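Local coordinates for putative uncharacterized protein (Cricetid herpesvirus 2, PDB 4ZKQ), which binds chemokines as a virally encoded decoy receptor, which probably keeps them from the receptors of the infected host, at residues E191-D196 against C208-L213; T294-L299 against S357-R362; L42-I47 against Q133-A138; K216-L221 against G230-T235. All coordinates share one frame; numbering follows the deposited sequence.

Contact 1 of 4, residues E191-D196 against C208-L213; sequences EMKQVD and CIATTL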
loop_
_atom_site.group_PDB
_atom_site.type_symbol
_atom_site.label_atom_id
_atom_site.label_comp_id
_atom_site.label_asym_id
_atom_site.label_seq_id
_atom_site.Cartn_x
_atom_site.Cartn_y
_atom_site.Cartn_z
ATOM N N GLU A 191 -1.783 14.218 -7.116
ATOM C CA GLU A 191 -1.893 15.672 -7.066
ATOM C C GLU A 191 -1.863 16.092 -5.601
ATOM O O GLU A 191 -2.524 15.470 -4.771
ATOM C CB GLU A 191 -3.187 16.148 -7.736
ATOM C CG GLU A 191 -3.354 15.733 -9.203
ATOM C CD GLU A 191 -2.514 16.550 -10.176
ATOM O OE1 GLU A 191 -1.609 17.289 -9.736
ATOM O OE2 GLU A 191 -2.767 16.450 -11.397
ATOM N N MET A 192 -1.081 17.118 -5.279
ATOM C CA MET A 192 -1.036 17.637 -3.916
ATOM C C MET A 192 -1.281 19.141 -3.907
ATOM O O MET A 192 -0.797 19.864 -4.778
ATOM C CB MET A 192 0.307 17.311 -3.255
ATOM C CG MET A 192 1.500 17.929 -3.937
ATOM S SD MET A 192 3.088 17.237 -3.400
ATOM C CE MET A 192 2.931 17.334 -1.618
ATOM N N LYS A 193 -2.053 19.602 -2.929
ATOM C CA LYS A 193 -2.295 21.030 -2.763
ATOM C C LYS A 193 -2.490 21.388 -1.296
ATOM O O LYS A 193 -3.111 20.645 -0.538
ATOM C CB LYS A 193 -3.515 21.468 -3.576
ATOM C CG LYS A 193 -4.816 20.765 -3.206
ATOM C CD LYS A 193 -6.018 21.437 -3.869
ATOM C CE LYS A 193 -7.283 20.598 -3.724
ATOM N NZ LYS A 193 -8.428 21.390 -3.192
ATOM N N GLN A 194 -1.949 22.528 -0.897
ATOM C CA GLN A 194 -2.181 23.019 0.446
ATOM C C GLN A 194 -3.618 23.506 0.556
ATOM O O GLN A 194 -4.127 24.176 -0.343
ATOM C CB GLN A 194 -1.202 24.134 0.797
ATOM C CG GLN A 194 -1.412 24.688 2.190
ATOM C CD GLN A 194 -0.366 25.702 2.567
ATOM O OE1 GLN A 194 0.482 26.065 1.754
ATOM N NE2 GLN A 194 -0.413 26.163 3.810
ATOM N N VAL A 195 -4.269 23.133 1.652
ATOM C CA VAL A 195 -5.634 23.547 1.937
ATOM C C VAL A 195 -5.681 24.180 3.320
ATOM O O VAL A 195 -4.773 23.988 4.128
ATOM C CB VAL A 195 -6.618 22.363 1.879
ATOM C CG1 VAL A 195 -6.750 21.842 0.451
ATOM C CG2 VAL A 195 -6.177 21.249 2.825
ATOM N N ASP A 196 -6.737 24.938 3.593
ATOM C CA ASP A 196 -6.928 25.525 4.913
ATOM C C ASP A 196 -7.282 24.440 5.913
ATOM O O ASP A 196 -8.107 23.567 5.631
ATOM C CB ASP A 196 -8.028 26.589 4.883
ATOM C CG ASP A 196 -7.685 27.762 3.983
ATOM O OD1 ASP A 196 -6.562 28.297 4.099
ATOM O OD2 ASP A 196 -8.538 28.146 3.154
ATOM N N CYS A 208 -1.898 22.046 6.357
ATOM C CA CYS A 208 -2.739 20.969 5.848
ATOM C C CYS A 208 -2.581 20.788 4.342
ATOM O O CYS A 208 -2.575 21.756 3.578
ATOM C CB CYS A 208 -4.202 21.225 6.198
ATOM S SG CYS A 208 -4.524 21.204 7.976
ATOM N N ILE A 209 -2.447 19.528 3.941
ATOM C CA ILE A 209 -2.222 19.150 2.550
ATOM C C ILE A 209 -3.219 18.088 2.144
ATOM O O ILE A 209 -3.416 17.108 2.868
ATOM C CB ILE A 209 -0.808 18.582 2.319
ATOM C CG1 ILE A 209 0.265 19.549 2.812
ATOM C CG2 ILE A 209 -0.581 18.253 0.838
ATOM C CD1 ILE A 209 1.326 18.846 3.617
ATOM N N ALA A 210 -3.836 18.284 0.981
ATOM C CA ALA A 210 -4.672 17.267 0.370
ATOM C C ALA A 210 -3.871 16.594 -0.739
ATOM O O ALA A 210 -3.331 17.271 -1.613
ATOM C CB ALA A 210 -5.955 17.869 -0.176
ATOM N N THR A 211 -3.770 15.269 -0.675
ATOM C CA THR A 211 -3.102 14.488 -1.710
ATOM C C THR A 211 -4.131 13.578 -2.351
ATOM O O THR A 211 -4.725 12.742 -1.676
ATOM C CB THR A 211 -1.939 13.645 -1.145
ATOM O OG1 THR A 211 -0.937 14.513 -0.608
ATOM C CG2 THR A 211 -1.305 12.774 -2.240
ATOM N N THR A 212 -4.365 13.759 -3.646
ATOM C CA THR A 212 -5.306 12.917 -4.371
ATOM C C THR A 212 -4.533 11.876 -5.174
ATOM O O THR A 212 -3.672 12.216 -5.984
ATOM C CB THR A 212 -6.215 13.755 -5.292
ATOM O OG1 THR A 212 -6.860 14.769 -4.513
ATOM C CG2 THR A 212 -7.281 12.886 -5.959
ATOM N N LEU A 213 -4.831 10.610 -4.905
ATOM C CA LEU A 213 -4.235 9.487 -5.613
ATOM C C LEU A 213 -5.256 8.933 -6.589
ATOM O O LEU A 213 -6.346 8.542 -6.184
ATOM C CB LEU A 213 -3.791 8.402 -4.628
ATOM C CG LEU A 213 -2.808 8.837 -3.537
ATOM C CD1 LEU A 213 -2.632 7.742 -2.493
ATOM C CD2 LEU A 213 -1.470 9.220 -4.139
HETATM O O HOH W 1 -2.388 24.763 5.561
#

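Contact 2 of 4, residues T294-L299 against S357-R362; sequences TFYTDL and STMTVR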
loop_
_atom_site.group_PDB
_atom_site.type_symbol
_atom_site.label_atom_id
_atom_site.label_comp_id
_atom_site.label_asym_id
_atom_site.label_seq_id
_atom_site.Cartn_x
_atom_site.Cartn_y
_atom_site.Cartn_z
ATOM N N THR A 294 -17.487 -19.757 -3.162
ATOM C CA THR A 294 -17.085 -19.818 -4.554
ATOM C C THR A 294 -17.723 -18.690 -5.342
ATOM O O THR A 294 -18.785 -18.179 -4.984
ATOM C CB THR A 294 -17.456 -21.172 -5.203
ATOM O OG1 THR A 294 -18.879 -21.294 -5.294
ATOM C CG2 THR A 294 -16.900 -22.323 -4.384
ATOM N N PHE A 295 -17.045 -18.289 -6.410
ATOM C CA PHE A 295 -17.560 -17.268 -7.308
ATOM C C PHE A 295 -16.888 -17.405 -8.662
ATOM O O PHE A 295 -15.786 -17.951 -8.774
ATOM C CB PHE A 295 -17.335 -15.865 -6.740
ATOM C CG PHE A 295 -15.891 -15.554 -6.432
ATOM C CD1 PHE A 295 -15.058 -15.026 -7.403
ATOM C CD2 PHE A 295 -15.377 -15.780 -5.170
ATOM C CE1 PHE A 295 -13.733 -14.738 -7.120
ATOM C CE2 PHE A 295 -14.055 -15.499 -4.880
ATOM C CZ PHE A 295 -13.234 -14.975 -5.855
ATOM N N TYR A 296 -17.576 -16.920 -9.686
ATOM C CA TYR A 296 -17.030 -16.841 -11.032
ATOM C C TYR A 296 -16.319 -15.504 -11.209
ATOM O O TYR A 296 -16.739 -14.488 -10.649
ATOM C CB TYR A 296 -18.148 -17.005 -12.069
ATOM C CG TYR A 296 -17.823 -16.466 -13.448
ATOM C CD1 TYR A 296 -18.049 -15.131 -13.769
ATOM C CD2 TYR A 296 -17.307 -17.297 -14.436
ATOM C CE1 TYR A 296 -17.757 -14.637 -15.026
ATOM C CE2 TYR A 296 -17.015 -16.811 -15.699
ATOM C CZ TYR A 296 -17.241 -15.481 -15.987
ATOM O OH TYR A 296 -16.952 -14.989 -17.241
ATOM N N THR A 297 -15.239 -15.505 -11.981
ATOM C CA THR A 297 -14.549 -14.266 -12.320
ATOM C C THR A 297 -13.863 -14.387 -13.675
ATOM O O THR A 297 -13.385 -15.461 -14.037
ATOM C CB THR A 297 -13.501 -13.889 -11.246
ATOM O OG1 THR A 297 -12.775 -12.728 -11.666
ATOM C CG2 THR A 297 -12.527 -15.033 -11.013
ATOM N N ASP A 298 -13.829 -13.283 -14.418
ATOM C CA ASP A 298 -13.102 -13.220 -15.683
ATOM C C ASP A 298 -11.737 -12.575 -15.479
ATOM O O ASP A 298 -11.075 -12.201 -16.439
ATOM C CB ASP A 298 -13.899 -12.432 -16.726
ATOM C CG ASP A 298 -14.125 -10.987 -16.320
ATOM O OD1 ASP A 298 -14.080 -10.692 -15.106
ATOM O OD2 ASP A 298 -14.349 -10.145 -17.212
ATOM N N LEU A 299 -11.323 -12.450 -14.223
ATOM C CA LEU A 299 -10.107 -11.725 -13.893
ATOM C C LEU A 299 -8.882 -12.303 -14.592
ATOM O O LEU A 299 -8.030 -11.559 -15.072
ATOM C CB LEU A 299 -9.887 -11.722 -12.376
ATOM C CG LEU A 299 -8.610 -11.026 -11.905
ATOM C CD1 LEU A 299 -8.696 -9.531 -12.175
ATOM C CD2 LEU A 299 -8.361 -11.307 -10.433
ATOM N N SER A 357 -11.297 -24.402 -15.820
ATOM C CA SER A 357 -12.362 -24.891 -16.692
ATOM C C SER A 357 -13.665 -24.124 -16.495
ATOM O O SER A 357 -14.332 -23.757 -17.464
ATOM C CB SER A 357 -12.592 -26.386 -16.446
ATOM O OG SER A 357 -12.604 -26.677 -15.056
ATOM N N THR A 358 -14.016 -23.877 -15.237
ATOM C CA THR A 358 -15.259 -23.191 -14.905
ATOM C C THR A 358 -15.031 -21.723 -14.546
ATOM O O THR A 358 -15.986 -20.983 -14.321
ATOM C CB THR A 358 -15.971 -23.889 -13.736
ATOM O OG1 THR A 358 -15.088 -23.969 -12.611
ATOM C CG2 THR A 358 -16.396 -25.297 -14.139
ATOM N N MET A 359 -13.767 -21.308 -14.499
ATOM C CA MET A 359 -13.420 -19.938 -14.131
ATOM C C MET A 359 -14.027 -19.617 -12.773
ATOM O O MET A 359 -14.655 -18.574 -12.581
ATOM C CB MET A 359 -13.899 -18.952 -15.196
ATOM C CG MET A 359 -13.222 -19.147 -16.546
ATOM S SD MET A 359 -14.151 -18.455 -17.925
ATOM C CE MET A 359 -13.875 -16.699 -17.710
ATOM N N THR A 360 -13.836 -20.543 -11.841
ATOM C CA THR A 360 -14.394 -20.439 -10.504
ATOM C C THR A 360 -13.288 -20.422 -9.464
ATOM O O THR A 360 -12.418 -21.293 -9.448
ATOM C CB THR A 360 -15.355 -21.612 -10.204
ATOM O OG1 THR A 360 -16.373 -21.659 -11.208
ATOM C CG2 THR A 360 -16.009 -21.447 -8.832
ATOM N N VAL A 361 -13.328 -19.415 -8.603
ATOM C CA VAL A 361 -12.441 -19.351 -7.458
ATOM C C VAL A 361 -13.149 -19.971 -6.277
ATOM O O VAL A 361 -14.364 -19.827 -6.131
ATOM C CB VAL A 361 -12.037 -17.903 -7.118
ATOM C CG1 VAL A 361 -11.194 -17.854 -5.849
ATOM C CG2 VAL A 361 -11.279 -17.289 -8.263
ATOM N N ARG A 362 -12.383 -20.659 -5.443
ATOM C CA ARG A 362 -12.880 -21.140 -4.170
ATOM C C ARG A 362 -11.987 -20.639 -3.041
ATOM O O ARG A 362 -10.770 -20.852 -3.045
ATOM C CB ARG A 362 -12.962 -22.668 -4.158
ATOM C CG ARG A 362 -13.337 -23.251 -2.803
ATOM C CD ARG A 362 -13.578 -24.755 -2.877
ATOM N NE ARG A 362 -13.651 -25.364 -1.549
ATOM C CZ ARG A 362 -14.131 -26.581 -1.304
ATOM N NH1 ARG A 362 -14.597 -27.334 -2.293
ATOM N NH2 ARG A 362 -14.154 -27.050 -0.063
#

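Contact 3 of 4, residues L42-I47 against Q133-A138; sequences LPVEDI and QRLFFA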
loop_
_atom_site.group_PDB
_atom_site.type_symbol
_atom_site.label_atom_id
_atom_site.label_comp_id
_atom_site.label_asym_id
_atom_site.label_seq_id
_atom_site.Cartn_x
_atom_site.Cartn_y
_atom_site.Cartn_z
ATOM N N LEU A 42 21.973 -2.912 -2.785
ATOM C CA LEU A 42 21.493 -3.246 -4.123
ATOM C C LEU A 42 20.896 -2.018 -4.793
ATOM O O LEU A 42 20.342 -1.151 -4.116
ATOM C CB LEU A 42 20.432 -4.349 -4.064
ATOM C CG LEU A 42 20.848 -5.739 -3.588
ATOM C CD1 LEU A 42 19.618 -6.633 -3.492
ATOM C CD2 LEU A 42 21.883 -6.347 -4.519
ATOM N N PRO A 43 20.998 -1.933 -6.128
ATOM C CA PRO A 43 20.273 -0.846 -6.789
ATOM C C PRO A 43 18.764 -1.039 -6.673
ATOM O O PRO A 43 18.309 -2.155 -6.426
ATOM C CB PRO A 43 20.735 -0.944 -8.250
ATOM C CG PRO A 43 21.196 -2.339 -8.414
ATOM C CD PRO A 43 21.752 -2.760 -7.084
ATOM N N VAL A 44 18.015 0.039 -6.861
ATOM C CA VAL A 44 16.558 0.022 -6.762
ATOM C C VAL A 44 15.913 -1.090 -7.593
ATOM O O VAL A 44 15.021 -1.790 -7.118
ATOM C CB VAL A 44 15.979 1.385 -7.207
ATOM C CG1 VAL A 44 14.476 1.319 -7.423
ATOM C CG2 VAL A 44 16.322 2.462 -6.189
ATOM N N GLU A 45 16.358 -1.251 -8.836
ATOM C CA GLU A 45 15.694 -2.177 -9.740
ATOM C C GLU A 45 15.909 -3.622 -9.292
ATOM O O GLU A 45 15.047 -4.476 -9.503
ATOM C CB GLU A 45 16.186 -1.975 -11.183
ATOM C CG GLU A 45 17.680 -2.182 -11.375
ATOM C CD GLU A 45 18.178 -1.672 -12.720
ATOM O OE1 GLU A 45 17.404 -0.998 -13.432
ATOM O OE2 GLU A 45 19.345 -1.948 -13.063
ATOM N N ASP A 46 17.045 -3.890 -8.654
ATOM C CA ASP A 46 17.325 -5.220 -8.134
ATOM C C ASP A 46 16.506 -5.487 -6.881
ATOM O O ASP A 46 16.041 -6.603 -6.672
ATOM C CB ASP A 46 18.811 -5.401 -7.816
ATOM C CG ASP A 46 19.667 -5.593 -9.062
ATOM O OD1 ASP A 46 19.114 -5.675 -10.180
ATOM O OD2 ASP A 46 20.901 -5.677 -8.912
ATOM N N ILE A 47 16.359 -4.472 -6.033
ATOM C CA ILE A 47 15.469 -4.582 -4.880
ATOM C C ILE A 47 14.077 -4.966 -5.360
ATOM O O ILE A 47 13.439 -5.858 -4.801
ATOM C CB ILE A 47 15.376 -3.268 -4.079
ATOM C CG1 ILE A 47 16.732 -2.909 -3.471
ATOM C CG2 ILE A 47 14.314 -3.380 -2.976
ATOM C CD1 ILE A 47 16.792 -1.509 -2.874
ATOM N N GLN A 133 25.835 4.443 -7.924
ATOM C CA GLN A 133 24.630 5.170 -7.541
ATOM C C GLN A 133 24.649 5.530 -6.067
ATOM O O GLN A 133 25.022 4.720 -5.223
ATOM C CB GLN A 133 23.383 4.348 -7.847
ATOM C CG GLN A 133 23.216 4.000 -9.313
ATOM C CD GLN A 133 21.905 3.296 -9.589
ATOM O OE1 GLN A 133 21.438 2.495 -8.779
ATOM N NE2 GLN A 133 21.296 3.598 -10.732
ATOM N N ARG A 134 24.247 6.760 -5.778
ATOM C CA ARG A 134 24.097 7.228 -4.413
ATOM C C ARG A 134 22.634 7.087 -3.995
ATOM O O ARG A 134 21.749 7.696 -4.601
ATOM C CB ARG A 134 24.560 8.680 -4.305
ATOM C CG ARG A 134 24.781 9.173 -2.895
ATOM C CD ARG A 134 26.010 8.528 -2.263
ATOM N NE ARG A 134 26.315 9.142 -0.976
ATOM C CZ ARG A 134 26.973 8.552 0.017
ATOM N NH1 ARG A 134 27.410 7.306 -0.108
ATOM N NH2 ARG A 134 27.191 9.218 1.140
ATOM N N LEU A 135 22.386 6.274 -2.970
ATOM C CA LEU A 135 21.032 6.043 -2.475
ATOM C C LEU A 135 20.889 6.456 -1.018
ATOM O O LEU A 135 21.854 6.394 -0.257
ATOM C CB LEU A 135 20.655 4.569 -2.603
ATOM C CG LEU A 135 20.751 3.927 -3.986
ATOM C CD1 LEU A 135 20.421 2.450 -3.897
ATOM C CD2 LEU A 135 19.836 4.620 -4.970
ATOM N N PHE A 136 19.680 6.859 -0.632
ATOM C CA PHE A 136 19.363 7.050 0.779
ATOM C C PHE A 136 18.202 6.134 1.160
ATOM O O PHE A 136 17.383 5.779 0.314
ATOM C CB PHE A 136 19.032 8.517 1.089
ATOM C CG PHE A 136 17.825 9.060 0.359
ATOM C CD1 PHE A 136 16.552 8.937 0.895
ATOM C CD2 PHE A 136 17.975 9.740 -0.841
ATOM C CE1 PHE A 136 15.450 9.453 0.233
ATOM C CE2 PHE A 136 16.879 10.251 -1.513
ATOM C CZ PHE A 136 15.616 10.115 -0.972
ATOM N N PHE A 137 18.141 5.729 2.424
ATOM C CA PHE A 137 17.035 4.885 2.864
ATOM C C PHE A 137 16.637 5.073 4.320
ATOM O O PHE A 137 17.389 5.623 5.131
ATOM C CB PHE A 137 17.373 3.407 2.611
ATOM C CG PHE A 137 18.482 2.871 3.478
ATOM C CD1 PHE A 137 19.800 2.958 3.069
ATOM C CD2 PHE A 137 18.201 2.259 4.693
ATOM C CE1 PHE A 137 20.824 2.458 3.861
ATOM C CE2 PHE A 137 19.225 1.756 5.491
ATOM C CZ PHE A 137 20.535 1.859 5.067
ATOM N N ALA A 138 15.422 4.630 4.630
ATOM C CA ALA A 138 14.897 4.660 5.990
ATOM C C ALA A 138 13.845 3.586 6.128
ATOM O O ALA A 138 13.126 3.287 5.175
ATOM C CB ALA A 138 14.312 6.014 6.325
#

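Contact 4 of 4, residues K216-L221 against G230-T235; sequences KIYHRL and GGQVST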
loop_
_atom_site.group_PDB
_atom_site.type_symbol
_atom_site.label_atom_id
_atom_site.label_comp_id
_atom_site.label_asym_id
_atom_site.label_seq_id
_atom_site.Cartn_x
_atom_site.Cartn_y
_atom_site.Cartn_z
ATOM N N LYS A 216 -5.546 4.305 -12.707
ATOM C CA LYS A 216 -6.350 3.696 -13.757
ATOM C C LYS A 216 -6.357 2.185 -13.567
ATOM O O LYS A 216 -5.388 1.487 -13.869
ATOM C CB LYS A 216 -5.838 4.055 -15.150
ATOM C CG LYS A 216 -6.685 3.424 -16.263
ATOM C CD LYS A 216 -6.270 3.885 -17.649
ATOM C CE LYS A 216 -7.122 3.234 -18.733
ATOM N NZ LYS A 216 -6.569 3.491 -20.094
ATOM N N ILE A 217 -7.471 1.693 -13.052
ATOM C CA ILE A 217 -7.653 0.270 -12.813
ATOM C C ILE A 217 -9.151 0.049 -12.694
ATOM O O ILE A 217 -9.852 0.842 -12.064
ATOM C CB ILE A 217 -6.902 -0.200 -11.543
ATOM C CG1 ILE A 217 -6.970 -1.726 -11.388
ATOM C CG2 ILE A 217 -7.448 0.493 -10.307
ATOM C CD1 ILE A 217 -5.916 -2.282 -10.445
ATOM N N TYR A 218 -9.656 -0.995 -13.333
ATOM C CA TYR A 218 -11.081 -1.273 -13.248
ATOM C C TYR A 218 -11.331 -2.071 -11.978
ATOM O O TYR A 218 -10.961 -3.244 -11.888
ATOM C CB TYR A 218 -11.600 -2.026 -14.477
ATOM C CG TYR A 218 -13.106 -1.912 -14.587
ATOM C CD1 TYR A 218 -13.940 -2.711 -13.812
ATOM C CD2 TYR A 218 -13.693 -0.975 -15.430
ATOM C CE1 TYR A 218 -15.319 -2.598 -13.890
ATOM C CE2 TYR A 218 -15.072 -0.856 -15.515
ATOM C CZ TYR A 218 -15.878 -1.671 -14.742
ATOM O OH TYR A 218 -17.248 -1.561 -14.819
ATOM N N HIS A 219 -11.948 -1.420 -10.997
ATOM C CA HIS A 219 -12.153 -2.015 -9.685
ATOM C C HIS A 219 -13.621 -2.327 -9.470
ATOM O O HIS A 219 -14.499 -1.601 -9.935
ATOM C CB HIS A 219 -11.641 -1.081 -8.585
ATOM C CG HIS A 219 -12.270 0.275 -8.607
ATOM N ND1 HIS A 219 -13.375 0.598 -7.846
ATOM C CD2 HIS A 219 -11.962 1.391 -9.311
ATOM C CE1 HIS A 219 -13.712 1.851 -8.073
ATOM N NE2 HIS A 219 -12.871 2.358 -8.958
ATOM N N ARG A 220 -13.866 -3.437 -8.788
ATOM C CA ARG A 220 -15.202 -3.827 -8.364
ATOM C C ARG A 220 -15.125 -4.344 -6.943
ATOM O O ARG A 220 -14.143 -4.989 -6.557
ATOM C CB ARG A 220 -15.787 -4.885 -9.302
ATOM C CG ARG A 220 -16.281 -4.300 -10.604
ATOM C CD ARG A 220 -16.762 -5.355 -11.569
ATOM N NE ARG A 220 -15.659 -6.108 -12.157
ATOM C CZ ARG A 220 -15.784 -6.929 -13.196
ATOM N NH1 ARG A 220 -16.967 -7.101 -13.772
ATOM N NH2 ARG A 220 -14.724 -7.574 -13.662
ATOM N N LEU A 221 -16.151 -4.033 -6.161
ATOM C CA LEU A 221 -16.234 -4.480 -4.781
ATOM C C LEU A 221 -17.533 -5.238 -4.584
ATOM O O LEU A 221 -18.601 -4.760 -4.971
ATOM C CB LEU A 221 -16.152 -3.297 -3.819
ATOM C CG LEU A 221 -16.295 -3.647 -2.338
ATOM C CD1 LEU A 221 -15.208 -4.616 -1.884
ATOM C CD2 LEU A 221 -16.274 -2.384 -1.499
ATOM N N GLY A 230 -18.084 -0.071 -8.172
ATOM C CA GLY A 230 -17.104 -0.315 -9.213
ATOM C C GLY A 230 -16.772 0.952 -9.977
ATOM O O GLY A 230 -17.394 1.992 -9.759
ATOM N N GLY A 231 -15.789 0.870 -10.868
ATOM C CA GLY A 231 -15.361 2.036 -11.622
ATOM C C GLY A 231 -14.087 1.805 -12.410
ATOM O O GLY A 231 -13.438 0.774 -12.259
ATOM N N GLN A 232 -13.744 2.783 -13.247
ATOM C CA GLN A 232 -12.574 2.720 -14.124
ATOM C C GLN A 232 -11.339 3.336 -13.485
ATOM O O GLN A 232 -10.210 3.133 -13.946
ATOM C CB GLN A 232 -12.856 3.453 -15.437
ATOM C CG GLN A 232 -13.872 2.802 -16.333
ATOM C CD GLN A 232 -13.991 3.526 -17.659
ATOM O OE1 GLN A 232 -13.466 3.069 -18.673
ATOM N NE2 GLN A 232 -14.665 4.672 -17.653
ATOM N N VAL A 233 -11.571 4.118 -12.442
ATOM C CA VAL A 233 -10.517 4.848 -11.762
ATOM C C VAL A 233 -10.687 4.709 -10.260
ATOM O O VAL A 233 -11.779 4.908 -9.727
ATOM C CB VAL A 233 -10.530 6.333 -12.157
ATOM C CG1 VAL A 233 -9.575 7.146 -11.297
ATOM C CG2 VAL A 233 -10.188 6.479 -13.623
ATOM N N SER A 234 -9.601 4.346 -9.590
ATOM C CA SER A 234 -9.578 4.259 -8.138
ATOM C C SER A 234 -9.028 5.565 -7.592
ATOM O O SER A 234 -7.882 5.919 -7.869
ATOM C CB SER A 234 -8.723 3.073 -7.679
ATOM O OG SER A 234 -8.641 3.021 -6.269
ATOM N N THR A 235 -9.852 6.289 -6.842
ATOM C CA THR A 235 -9.454 7.574 -6.291
ATOM C C THR A 235 -9.426 7.542 -4.767
ATOM O O THR A 235 -10.367 7.076 -4.129
ATOM C CB THR A 235 -10.404 8.692 -6.732
ATOM O OG1 THR A 235 -10.494 8.710 -8.160
ATOM C CG2 THR A 235 -9.904 10.036 -6.240
#

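Contact 1 of 4, residues E191-D196 against C208-L213
Val195 and Gln194 owe their contacts with Cys208 to their first torsions. In Val195, chi1 of -68° sets CG1 opposite the carbonyl carbon, where it meets Ala210 CB at 4.1 Å, and turns CG2 onto Cys208 CB. Gln194 holds CG anti to its own N (chi1 180°), so that CG rests 3.4 Å from Cys208 O and the extended chain carries its amide past the end of the pairing. There one water accepts from Gln194 NE2 and Cys208 N and donates to Val195 O, joining the strands where the direct bonds stop. The rest is an antiparallel hairpin: Glu191 and Thr212 exchange two backbone bonds, the shorter being Thr212 N to Glu191 O at 2.8 Å, and Lys193 and Ala210 exchange two more. Val195 N reaches Cys208 O at 2.9 Å, though from 37° above the carbonyl plane. Cys208 is also disulfide-bonded to Cys197, just past the first strand, which closes the hairpin covalently. On the face of Met192, Gln194 and Ile209, Leu63 and Leu65 of strand 63-65 pack against the pair, while strand 233-244 pairs with the other edge of 208-213 through backbone bonds from Ile209, Thr211 and Leu213.

Contact 2 of 4, residues T294-L299 against S357-R362
Two antiparallel strands, 294-296 and 360-362, run at 157° to each other as the central pair of a four-stranded antiparallel sheet, and a G1 beta bulge at Met359 and Thr360, opposite His355, leads into the second of them. Phe295 and Val361 form the hydrogen-bonded pair: Phe295 N gives to Val361 O at 3.1 Å, and Val361 N returns a bond to Phe295 O. Past the strand end, Thr297 N still reaches Met359 O at 3.2 Å. With chi1 at 57°, Phe295 carries its ring between its own N and carbonyl carbon and beside Val361 on the partner strand. Val361 CB lies above one face, nearer the rim than the centre, in a CH-pi contact 3.8 Å from the ring centroid; CG1 and CG2 spread toward opposite sides of the ring, near CE2 and CE1. Arg392 makes a cation-pi contact with the same ring, while Leu381 and Met383 of strand 378-384 pack around it. On the other side of the sheet, Thr360 CG2 touches Thr294 CB. Met359 runs alongside Tyr296 in a Met-aromatic contact, its sulfur oblique to the ring at 5.3 Å from the centroid. The bend at its end, chi3 74°, brings the methyl CE to 3.6 Å from Tyr296 OH.

Contact 3 of 4, residues L42-I47 against Q133-A138
Leu135 reaches from strand 132-143 toward the start of helix 44-51, and its branches divide the work between the helix and the residues before it. Its CB points toward the segment 42-47, and CG stands anti to the carbonyl carbon (chi1 -56°), which carries the fork at CG toward the residues just before the helix, Leu42 and Pro43. One tip, CD1, comes to 3.6 Å from Leu42 O and lies 4.4 Å from Pro43 CA. The other, CD2, meets Val44 CG2 at 4.3 Å, a methyl-to-methyl contact with the first turn of the helix. Two residues earlier on the strand, Gln133 sends its extended chain in the same general direction and sets OE1 3.5 Å from Pro43 CB, a van der Waals approach of the amide oxygen to the proline ring. Pro43 occupies the N-cap position, and its carbonyl oxygen accepts from Ile47 N at 3.1 Å. Val91 of strand 85-94 touches both Leu135 and Val44, and Leu165 of strand 161-169 extends this apolar layer under Val44 and Ile47. Nearby, Glu45 OE2 is hydrogen-bonded to Ser128 OG. No hydrogen bond spans the two segments, and Leu42 O, buried here, has no polar partner in the model; between these segments the cohesion is therefore van der Waals, with oxygens against carbon as well as methyl on methyl.

Contact 4 of 4, residues K216-L221 against G230-T235
Strand 206-223 pairs first with 226-231 and, past a corner at Gln232, with 233-244; a beta bulge marks the change, and at the same corner His219 meets Gly231 and Val233. The register moves by one residue between the Lys216-Val233 and His219-Gly231 pairs. His219 and Gly231 exchange two backbone bonds, each 2.9 Å, from His219 N to Gly231 O and from Gly231 N to His219 O. At the corner, Ile217 N gives a more bent bond to Gln232 O, at 3.2 Å and 135° at the hydrogen. The imidazole of His219 is folded back beside its own backbone, chi1 57°, and one face lies over the glycine backbone, with Gly231 CA 4.0 Å from the ring centroid in a CH-pi contact. From its edge, NE2 donates to Val233 O at 2.9 Å in a bent bond, approaching from 66° above that carbonyl plane. Tyr218 leans the other way: Gly231 O sits over one face of its ring, 3.5 Å above the plane, and Gln232 CG touches CD2 and CE2. Beyond the corner, Ser234 CB packs on Ile217 CG2. NE2 is probably protonated, since it faces a carbonyl oxygen; its bond helps to hold the ring, linking strand 206-223 to the start of 233-244, while the ring face rests on Gly231 before the corner.

Along the chain the order is contact 3, contact 1, contact 4, contact 2, each closing before the next opens. Contacts 1 and 4 share the long strand 206-223 and one sheet; their centres are 21 Å apart and they touch where Thr235 CG2 packs on Thr212 CG2. Contact 2 belongs to a separate four-stranded sheet. Contact 3 packs the start of helix 44-51 on strand 132-143 of the seven-stranded sheet, about 15 Å from contact 1 at the nearest atoms, and across the chain's centre from contact 4. Strand 206-223 thus carries both contact 1 and contact 4, and a weak, long ion pair of Asp298 with Arg220 brings contact 2's sheet beside it in this largely beta chemokine-binding protein.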